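Local coordinates for protein triacylglycerol lipase (Yarrowia lipolytica, PDB 3O0D) that probably hydrolyses the ester bonds of triacylglycerols, as an extracellular, glycosylated lipase of the alpha/beta-hydrolase fold, at residues P62-D67 / F129-N134. Sequence-based numbering, arbitrary orientation.
With NAG (2-acetamido-2-deoxy-beta-D-glucopyranose), chain I.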
ATOM      1  N   PRO A  62     -16.752  -6.473  -7.762  1.00 22.21           N
ATOM      2  CA  PRO A  62     -17.042  -5.157  -8.299  1.00 21.89           C
ATOM      3  C   PRO A  62     -18.281  -4.506  -7.672  1.00 24.09           C
ATOM      4  O   PRO A  62     -18.741  -3.477  -8.152  1.00 22.32           O
ATOM      5  CB  PRO A  62     -17.338  -5.481  -9.775  1.00 22.10           C
ATOM      6  CG  PRO A  62     -18.060  -6.841  -9.757  1.00 24.56           C
ATOM      7  CD  PRO A  62     -17.386  -7.564  -8.527  1.00 22.88           C
ATOM      8  N   ARG A  63     -18.790  -5.054  -6.582  1.00 22.44           N
ATOM      9  CA  ARG A  63     -20.157  -4.651  -6.123  1.00 24.94           C
ATOM     10  C   ARG A  63     -20.293  -3.228  -5.615  1.00 25.12           C
ATOM     11  O   ARG A  63     -21.334  -2.555  -5.885  1.00 25.75           O
ATOM     12  CB  ARG A  63     -20.794  -5.764  -5.218  1.00 23.69           C
ATOM     13  CG  ARG A  63     -21.226  -6.915  -6.142  1.00 26.88           C
ATOM     14  CD  ARG A  63     -21.688  -8.142  -5.343  1.00 36.14           C
ATOM     15  NE  ARG A  63     -20.601  -8.737  -4.549  1.00 42.86           N
ATOM     16  CZ  ARG A  63     -20.748  -9.836  -3.814  1.00 47.21           C
ATOM     17  NH1 ARG A  63     -21.930 -10.460  -3.772  1.00 47.07           N
ATOM     18  NH2 ARG A  63     -19.730 -10.307  -3.109  1.00 50.16           N
ATOM     19  N   LEU A  64     -19.264  -2.731  -4.911  1.00 21.71           N
ATOM     20  CA  LEU A  64     -19.278  -1.435  -4.232  1.00 20.86           C
ATOM     21  C   LEU A  64     -18.044  -0.700  -4.671  1.00 20.61           C
ATOM     22  O   LEU A  64     -17.054  -1.375  -5.109  1.00 19.74           O
ATOM     23  CB  LEU A  64     -19.232  -1.617  -2.734  1.00 21.87           C
ATOM     24  CG  LEU A  64     -20.427  -2.446  -2.240  1.00 25.45           C
ATOM     25  CD1 LEU A  64     -20.261  -2.841  -0.756  1.00 24.40           C
ATOM     26  CD2 LEU A  64     -21.748  -1.643  -2.478  1.00 27.55           C
ATOM     27  N   ILE A  65     -18.127   0.628  -4.553  1.00 18.63           N
ATOM     28  CA  ILE A  65     -17.084   1.528  -5.054  1.00 21.23           C
ATOM     29  C   ILE A  65     -15.763   1.296  -4.327  1.00 21.16           C
ATOM     30  O   ILE A  65     -14.707   1.483  -4.907  1.00 20.98           O
ATOM     31  CB  ILE A  65     -17.512   3.023  -4.980  1.00 21.10           C
ATOM     32  CG1 ILE A  65     -16.430   3.879  -5.578  1.00 23.97           C
ATOM     33  CG2 ILE A  65     -17.770   3.490  -3.554  1.00 19.73           C
ATOM     34  CD1 ILE A  65     -16.326   3.662  -7.100  1.00 22.93           C
ATOM     35  N   PHE A  66     -15.833   0.832  -3.091  1.00 20.73           N
ATOM     36  CA  PHE A  66     -14.547   0.525  -2.366  1.00 19.93           C
ATOM     37  C   PHE A  66     -14.142  -0.935  -2.309  1.00 19.45           C
ATOM     38  O   PHE A  66     -13.242  -1.312  -1.492  1.00 20.32           O
ATOM     39  CB  PHE A  66     -14.636   1.113  -0.995  1.00 20.92           C
ATOM     40  CG  PHE A  66     -14.475   2.599  -0.984  1.00 23.89           C
ATOM     41  CD1 PHE A  66     -13.207   3.181  -1.059  1.00 25.67           C
ATOM     42  CD2 PHE A  66     -15.584   3.428  -0.866  1.00 25.87           C
ATOM     43  CE1 PHE A  66     -13.059   4.523  -1.046  1.00 28.39           C
ATOM     44  CE2 PHE A  66     -15.437   4.804  -0.830  1.00 20.63           C
ATOM     45  CZ  PHE A  66     -14.219   5.368  -0.954  1.00 29.41           C
ATOM     46  N   ASP A  67     -14.712  -1.745  -3.150  1.00 16.96           N
ATOM     47  CA  ASP A  67     -14.360  -3.154  -3.210  1.00 18.91           C
ATOM     48  C   ASP A  67     -13.019  -3.353  -3.962  1.00 17.17           C
ATOM     49  O   ASP A  67     -12.543  -2.448  -4.676  1.00 15.72           O
ATOM     50  CB  ASP A  67     -15.413  -3.948  -3.899  1.00 19.60           C
ATOM     51  CG  ASP A  67     -16.595  -4.301  -2.955  1.00 22.67           C
ATOM     52  OD1 ASP A  67     -16.516  -4.083  -1.718  1.00 21.41           O
ATOM     53  OD2 ASP A  67     -17.552  -4.859  -3.503  1.00 23.33           O
ATOM     54  N   PHE A 129     -12.381   2.888   3.482  1.00 17.11           N
ATOM     55  CA  PHE A 129     -11.085   2.091   3.509  1.00 16.71           C
ATOM     56  C   PHE A 129     -11.296   0.881   4.384  1.00 18.19           C
ATOM     57  O   PHE A 129     -10.750  -0.185   4.085  1.00 16.91           O
ATOM     58  CB  PHE A 129      -9.932   2.937   4.046  1.00 15.92           C
ATOM     59  CG  PHE A 129      -9.604   4.116   3.123  1.00 16.29           C
ATOM     60  CD1 PHE A 129      -9.779   3.988   1.753  1.00 18.52           C
ATOM     61  CD2 PHE A 129      -9.168   5.313   3.646  1.00 20.40           C
ATOM     62  CE1 PHE A 129      -9.551   5.053   0.939  1.00 18.90           C
ATOM     63  CE2 PHE A 129      -8.923   6.418   2.772  1.00 23.62           C
ATOM     64  CZ  PHE A 129      -9.123   6.232   1.436  1.00 19.79           C
ATOM     65  N   ILE A 130     -12.130   1.006   5.431  1.00 18.21           N
ATOM     66  CA  ILE A 130     -12.479  -0.214   6.189  1.00 19.85           C
ATOM     67  C   ILE A 130     -13.195  -1.175   5.338  1.00 19.74           C
ATOM     68  O   ILE A 130     -12.976  -2.398   5.436  1.00 18.88           O
ATOM     69  CB  ILE A 130     -13.344   0.079   7.464  1.00 19.40           C
ATOM     70  CG1 ILE A 130     -12.550   1.016   8.355  1.00 25.32           C
ATOM     71  CG2 ILE A 130     -13.808  -1.286   8.145  1.00 27.69           C
ATOM     72  CD1 ILE A 130     -13.090   1.148   9.775  1.00 30.56           C
ATOM     73  N   GLN A 131     -14.108  -0.703   4.470  1.00 18.36           N
ATOM     74  CA  GLN A 131     -14.715  -1.607   3.549  1.00 17.58           C
ATOM     75  C   GLN A 131     -13.722  -2.318   2.574  1.00 16.89           C
ATOM     76  O   GLN A 131     -13.903  -3.490   2.198  1.00 18.85           O
ATOM     77  CB  GLN A 131     -15.797  -0.891   2.715  1.00 17.87           C
ATOM     78  CG  GLN A 131     -16.452  -1.745   1.619  1.00 21.49           C
ATOM     79  CD  GLN A 131     -17.105  -3.028   2.128  1.00 26.19           C
ATOM     80  OE1 GLN A 131     -17.469  -3.128   3.304  1.00 30.63           O
ATOM     81  NE2 GLN A 131     -17.236  -4.017   1.251  1.00 24.20           N
ATOM     82  N   SER A 132     -12.735  -1.583   2.091  1.00 17.37           N
ATOM     83  CA  SER A 132     -11.744  -2.162   1.193  0.50 16.13           C
ATOM     84  C   SER A 132     -10.973  -3.294   1.918  1.00 16.24           C
ATOM     85  O   SER A 132     -10.743  -4.348   1.344  1.00 16.26           O
ATOM     86  CB  SER A 132     -10.770  -1.073   0.768  0.50 17.42           C
ATOM     87  OG  SER A 132     -11.499   0.064   0.304  0.50 14.92           O
ATOM     88  N   TYR A 133     -10.621  -2.982   3.156  1.00 16.23           N
ATOM     89  CA  TYR A 133      -9.903  -3.978   4.066  1.00 16.64           C
ATOM     90  C   TYR A 133     -10.870  -5.167   4.276  1.00 17.76           C
ATOM     91  O   TYR A 133     -10.536  -6.309   4.081  1.00 16.35           O
ATOM     92  CB  TYR A 133      -9.483  -3.378   5.394  1.00 15.46           C
ATOM     93  CG  TYR A 133      -9.267  -4.563   6.319  1.00 16.79           C
ATOM     94  CD1 TYR A 133      -8.136  -5.326   6.200  1.00 16.72           C
ATOM     95  CD2 TYR A 133     -10.192  -4.848   7.354  1.00 15.14           C
ATOM     96  CE1 TYR A 133      -7.932  -6.496   7.040  1.00 16.56           C
ATOM     97  CE2 TYR A 133      -9.993  -5.982   8.178  1.00 20.21           C
ATOM     98  CZ  TYR A 133      -8.884  -6.770   8.028  1.00 20.20           C
ATOM     99  OH  TYR A 133      -8.693  -7.867   8.865  1.00 16.90           O
ATOM    100  N   ASN A 134     -12.125  -4.885   4.604  1.00 15.89           N
ATOM    101  CA  ASN A 134     -13.013  -6.002   4.827  1.00 18.02           C
ATOM    102  C   ASN A 134     -13.256  -6.847   3.675  1.00 16.31           C
ATOM    103  O   ASN A 134     -13.401  -8.063   3.802  1.00 17.81           O
ATOM    104  CB  ASN A 134     -14.369  -5.460   5.412  1.00 18.26           C
ATOM    105  CG  ASN A 134     -14.604  -5.882   6.802  1.00 24.63           C
ATOM    106  OD1 ASN A 134     -13.774  -5.730   7.700  1.00 23.99           O
ATOM    107  ND2 ASN A 134     -15.853  -6.375   7.012  1.00 25.64           N
TER
HETATM  108  C1  NAG I 303     -16.269  -6.883   8.306  1.00 26.31           C
HETATM  109  C2  NAG I 303     -17.476  -6.149   8.881  1.00 29.33           C
HETATM  110  C3  NAG I 303     -18.012  -6.991  10.033  1.00 32.08           C
HETATM  111  C4  NAG I 303     -18.235  -8.465   9.696  1.00 31.92           C
HETATM  112  C5  NAG I 303     -16.984  -9.062   9.053  1.00 34.54           C
HETATM  113  C6  NAG I 303     -17.162 -10.417   8.381  1.00 36.19           C
HETATM  114  C7  NAG I 303     -17.467  -3.732   8.668  1.00 29.86           C
HETATM  115  C8  NAG I 303     -17.138  -2.400   9.220  1.00 32.81           C
HETATM  116  N2  NAG I 303     -17.148  -4.835   9.375  1.00 32.51           N
HETATM  117  O3  NAG I 303     -19.213  -6.408  10.571  1.00 33.41           O
HETATM  118  O4  NAG I 303     -18.460  -9.097  10.950  1.00 36.39           O
HETATM  119  O5  NAG I 303     -16.553  -8.222   7.982  1.00 31.15           O
HETATM  120  O6  NAG I 303     -15.880 -11.006   8.352  1.00 34.41           O
HETATM  121  O7  NAG I 303     -18.020  -3.805   7.586  1.00 34.10           O
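The type I beta turn from Leu64 to Asp67, in the loop joining strands 53-60 and 68-75 of this alpha/beta-hydrolase, packs through Leu64, Phe66 and Asp67 against Phe129, Gln131 and Ser132 on helix 127-150. Asp67 serves both sides of the joint. The backbone bond from Asp67 N to Leu64 O closes the turn, and Asp67 OD2 adds a bent hydrogen bond from Leu64 N at 3.1 Å, met from above the carboxylate plane. Asp67 OD1 accepts Gln131 NE2 at 3.1 Å in a nearly straight bond (166°). The acceptor lies in the glutamine amide plane, although carboxylate and amide are turned 44° apart. Glutamine is long enough to span the gap and offers the acid an uncharged N-H donor; CG anti to the backbone N (chi1 176°) and a bend at chi2 bring NE2 there. Leu64 lays its methyl CD1 3.8 Å from Gln131 NE2 at the exposed margin. With Asp67 replaced by alanine, the Gln131 amide would probably lose its acceptor and be free to turn, and Leu64 N its carboxylate partner. The small Ser132 lets the backbones come close; in the conformer described, Ser132 OG lies 2.9 Å from Phe66 O and also within hydrogen-bonding reach of Gly128 O. The large apolar rings of Phe66 and Phe129 fill the buried side, meeting obliquely, CE1 to CE1 at 4.1 Å. On the same helix, Asn134 ND2 carries an N-linked sugar, whose acetyl methyl packs against Ile130 CG2. Asp97 and Ile98 of helix 91-100 touch Phe66, Leu163 of helix 163-177 meets Phe129 and Ser132, and backbone hydrogen bonds tie Asp67 to Thr88, just beyond strand 80-87.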